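Local structure of PA1221 (Pseudomonas aeruginosa, 4DG8) at residues 44-55 with 225-236. The protein belongs to the AMP-binding (ANL) enzyme family, carries a phosphopantetheine attachment domain, and holds adenosine monophosphate in this structure. Sequence-based numbering, arbitrary orientation.
Sequences EAIRDRFGSVDY and ALLNGGCCVLND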
# COMPACT_ATOMS: atom_id res chain seq x y z
N GLU A 44 -10.40 -12.91 -19.42
CA GLU A 44 -11.02 -12.65 -18.12
C GLU A 44 -10.28 -11.55 -17.33
O GLU A 44 -9.10 -11.67 -16.99
CB GLU A 44 -11.02 -13.97 -17.35
CG GLU A 44 -11.81 -13.98 -16.09
CD GLU A 44 -11.80 -15.34 -15.45
OE1 GLU A 44 -10.77 -16.03 -15.57
OE2 GLU A 44 -12.82 -15.73 -14.85
N ALA A 45 -10.97 -10.44 -17.10
CA ALA A 45 -10.42 -9.30 -16.36
C ALA A 45 -10.61 -9.39 -14.85
O ALA A 45 -9.79 -8.89 -14.08
CB ALA A 45 -11.00 -8.00 -16.90
N ILE A 46 -11.73 -9.96 -14.44
CA ILE A 46 -12.10 -10.05 -13.03
C ILE A 46 -12.74 -11.41 -12.78
O ILE A 46 -13.65 -11.80 -13.49
CB ILE A 46 -13.16 -9.00 -12.65
CG1 ILE A 46 -12.68 -7.57 -12.89
CG2 ILE A 46 -13.58 -9.15 -11.20
CD1 ILE A 46 -13.78 -6.52 -12.62
N ARG A 47 -12.28 -12.11 -11.75
CA ARG A 47 -12.95 -13.33 -11.32
C ARG A 47 -13.43 -13.18 -9.89
O ARG A 47 -12.63 -12.94 -8.98
CB ARG A 47 -12.01 -14.54 -11.42
CG ARG A 47 -12.57 -15.79 -10.70
CD ARG A 47 -13.64 -16.49 -11.51
NE ARG A 47 -13.02 -17.14 -12.66
CZ ARG A 47 -12.72 -18.43 -12.72
NH1 ARG A 47 -13.03 -19.25 -11.72
NH2 ARG A 47 -12.13 -18.91 -13.81
N ASP A 48 -14.73 -13.33 -9.68
CA ASP A 48 -15.30 -13.19 -8.34
C ASP A 48 -16.27 -14.33 -8.03
O ASP A 48 -16.41 -15.26 -8.84
CB ASP A 48 -15.92 -11.80 -8.16
CG ASP A 48 -17.10 -11.53 -9.10
OD1 ASP A 48 -17.71 -12.49 -9.64
OD2 ASP A 48 -17.45 -10.33 -9.26
N ARG A 49 -16.94 -14.30 -6.87
CA ARG A 49 -17.85 -15.41 -6.52
C ARG A 49 -19.03 -15.58 -7.50
O ARG A 49 -19.64 -16.66 -7.56
CB ARG A 49 -18.35 -15.29 -5.08
CG ARG A 49 -19.26 -14.09 -4.81
CD ARG A 49 -19.39 -13.86 -3.32
NE ARG A 49 -20.62 -13.16 -2.98
CZ ARG A 49 -21.81 -13.76 -2.88
NH1 ARG A 49 -21.94 -15.06 -3.13
NH2 ARG A 49 -22.89 -13.05 -2.56
N PHE A 50 -19.36 -14.53 -8.25
CA PHE A 50 -20.49 -14.60 -9.18
C PHE A 50 -20.14 -15.13 -10.57
O PHE A 50 -21.02 -15.49 -11.35
CB PHE A 50 -21.16 -13.22 -9.34
CG PHE A 50 -21.56 -12.60 -8.04
CD1 PHE A 50 -22.62 -13.11 -7.30
CD2 PHE A 50 -20.88 -11.50 -7.54
CE1 PHE A 50 -22.98 -12.54 -6.09
CE2 PHE A 50 -21.24 -10.93 -6.34
CZ PHE A 50 -22.29 -11.44 -5.62
N GLY A 51 -18.86 -15.12 -10.91
CA GLY A 51 -18.52 -15.40 -12.29
C GLY A 51 -17.31 -14.61 -12.72
O GLY A 51 -16.45 -14.27 -11.92
N SER A 52 -17.22 -14.35 -14.03
CA SER A 52 -16.17 -13.51 -14.55
C SER A 52 -16.70 -12.29 -15.31
O SER A 52 -17.84 -12.27 -15.78
CB SER A 52 -15.21 -14.32 -15.42
OG SER A 52 -15.91 -15.10 -16.34
N VAL A 53 -15.87 -11.26 -15.39
CA VAL A 53 -16.14 -10.11 -16.24
C VAL A 53 -14.96 -10.04 -17.21
O VAL A 53 -13.81 -10.11 -16.78
CB VAL A 53 -16.23 -8.80 -15.39
CG1 VAL A 53 -16.21 -7.57 -16.27
CG2 VAL A 53 -17.47 -8.79 -14.50
N ASP A 54 -15.22 -9.90 -18.51
CA ASP A 54 -14.08 -9.78 -19.44
C ASP A 54 -13.69 -8.31 -19.70
O ASP A 54 -14.37 -7.39 -19.25
CB ASP A 54 -14.28 -10.61 -20.73
CG ASP A 54 -15.36 -10.06 -21.67
OD1 ASP A 54 -15.63 -8.86 -21.66
OD2 ASP A 54 -15.91 -10.86 -22.46
N TYR A 55 -12.60 -8.11 -20.43
CA TYR A 55 -12.07 -6.77 -20.65
C TYR A 55 -13.10 -5.84 -21.27
O TYR A 55 -13.32 -4.75 -20.75
CB TYR A 55 -10.77 -6.80 -21.45
CG TYR A 55 -9.57 -7.02 -20.55
CD1 TYR A 55 -9.24 -8.30 -20.12
CD2 TYR A 55 -8.81 -5.95 -20.10
CE1 TYR A 55 -8.15 -8.51 -19.27
CE2 TYR A 55 -7.71 -6.15 -19.25
CZ TYR A 55 -7.40 -7.43 -18.83
OH TYR A 55 -6.33 -7.65 -18.00
N ALA A 225 -2.34 -7.02 -12.87
CA ALA A 225 -3.20 -7.82 -13.74
C ALA A 225 -3.73 -7.05 -14.93
O ALA A 225 -3.47 -7.41 -16.09
CB ALA A 225 -4.39 -8.38 -12.95
N LEU A 226 -4.48 -5.98 -14.65
CA LEU A 226 -5.27 -5.36 -15.72
C LEU A 226 -4.42 -4.68 -16.79
O LEU A 226 -4.83 -4.55 -17.93
CB LEU A 226 -6.29 -4.36 -15.15
CG LEU A 226 -7.40 -4.94 -14.26
CD1 LEU A 226 -8.23 -3.80 -13.70
CD2 LEU A 226 -8.29 -5.88 -15.08
N LEU A 227 -3.23 -4.23 -16.42
CA LEU A 227 -2.37 -3.58 -17.40
C LEU A 227 -1.56 -4.60 -18.20
O LEU A 227 -0.85 -4.26 -19.15
CB LEU A 227 -1.49 -2.51 -16.72
CG LEU A 227 -2.29 -1.41 -16.03
CD1 LEU A 227 -1.36 -0.34 -15.50
CD2 LEU A 227 -3.35 -0.80 -16.99
N ASN A 228 -1.60 -5.86 -17.76
CA ASN A 228 -1.03 -6.97 -18.52
C ASN A 228 -1.96 -7.96 -19.25
O ASN A 228 -1.50 -8.98 -19.75
CB ASN A 228 0.08 -7.66 -17.73
CG ASN A 228 1.23 -6.72 -17.47
OD1 ASN A 228 2.00 -6.40 -18.38
ND2 ASN A 228 1.31 -6.20 -16.24
N GLY A 229 -3.27 -7.69 -19.25
CA GLY A 229 -4.21 -8.62 -19.85
C GLY A 229 -4.48 -9.82 -18.94
O GLY A 229 -5.00 -10.85 -19.39
N GLY A 230 -4.13 -9.67 -17.66
CA GLY A 230 -4.34 -10.71 -16.66
C GLY A 230 -5.69 -10.58 -15.98
O GLY A 230 -6.57 -9.86 -16.46
N CYS A 231 -5.87 -11.30 -14.88
CA CYS A 231 -7.16 -11.32 -14.20
C CYS A 231 -7.06 -10.92 -12.74
O CYS A 231 -6.20 -11.40 -12.00
CB CYS A 231 -7.81 -12.71 -14.29
SG CYS A 231 -9.49 -12.78 -13.59
N CYS A 232 -7.96 -10.05 -12.31
CA CYS A 232 -8.05 -9.74 -10.90
C CYS A 232 -8.90 -10.83 -10.28
O CYS A 232 -10.11 -10.90 -10.52
CB CYS A 232 -8.75 -8.38 -10.72
SG CYS A 232 -7.73 -7.01 -11.23
N VAL A 233 -8.27 -11.64 -9.43
CA VAL A 233 -8.98 -12.69 -8.74
C VAL A 233 -9.27 -12.14 -7.35
O VAL A 233 -8.40 -12.15 -6.47
CB VAL A 233 -8.08 -13.93 -8.60
CG1 VAL A 233 -8.84 -15.07 -7.95
CG2 VAL A 233 -7.56 -14.35 -9.98
N LEU A 234 -10.52 -11.75 -7.14
CA LEU A 234 -10.87 -10.95 -5.97
C LEU A 234 -11.06 -11.88 -4.80
O LEU A 234 -11.74 -12.90 -4.94
CB LEU A 234 -12.17 -10.19 -6.20
CG LEU A 234 -12.31 -9.30 -7.44
CD1 LEU A 234 -13.66 -8.57 -7.40
CD2 LEU A 234 -11.15 -8.31 -7.54
N ASN A 235 -10.54 -11.52 -3.63
CA ASN A 235 -10.88 -12.32 -2.49
C ASN A 235 -12.14 -11.74 -1.90
O ASN A 235 -12.10 -10.80 -1.10
CB ASN A 235 -9.77 -12.26 -1.42
CG ASN A 235 -10.21 -12.89 -0.09
OD1 ASN A 235 -11.13 -13.70 -0.06
ND2 ASN A 235 -9.56 -12.51 1.00
N ASP A 236 -13.26 -12.35 -2.27
CA ASP A 236 -14.58 -12.15 -1.67
C ASP A 236 -14.97 -13.31 -0.76
O ASP A 236 -16.15 -13.50 -0.47
CB ASP A 236 -15.65 -11.84 -2.73
CG ASP A 236 -15.62 -12.81 -3.89
OD1 ASP A 236 -14.96 -13.88 -3.75
OD2 ASP A 236 -16.24 -12.50 -4.92
O HOH W 1 -7.00 -12.63 -18.50
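A45 and R47 of strand 44-48 hydrogen-bond through their backbones to C232 and L234 of strand 231-234, which runs parallel to it. C232 N donates to A45 O at 2.8 Å. R47 N then donates to C232 O, and L234 N to R47 O. These are the central strands of a four-stranded mixed sheet, with hairpin strand 51-54 at one edge and strand 206-209 at the other.

The tightly packed part lies on the I46 and C232 face and at the Y55 end. I46 CG2 meets L234 CD1 at 3.8 Å, and helix 88-99 packs on I46. Y55 begins the helix after the hairpin. A45 CB sits over one face of its ring, offset toward the rim. L226 CD2 touches A45 CB at 3.9 Å. Y55 OH donates to G230 O at 2.7 Å, which gives the carbonyl of buried G230 a partner.

The R47 and V233 face is more polar, and E44 and R47 are partly exposed there. C231 SG, anti to its own backbone N (chi1 -175°), is placed 3.6 Å from E44 CG and also lies alongside R47 CB. E44 reaches on to R206. A water links E44 O to G229 O where the strands begin.

At the type I turn from D48 to G51, R49 and F50 are exposed. R49 N donates to D236 OD2 at 2.7 Å, using the syn lone pair of that oxygen. D236 OD1 pairs with R252, while D48 pairs with R88. The two arginines probably offset the nearby carboxylates. Main-chain bonds thus set the parallel register, and Y55 OH and D236 OD2 each add one side-chain hydrogen bond, at opposite ends.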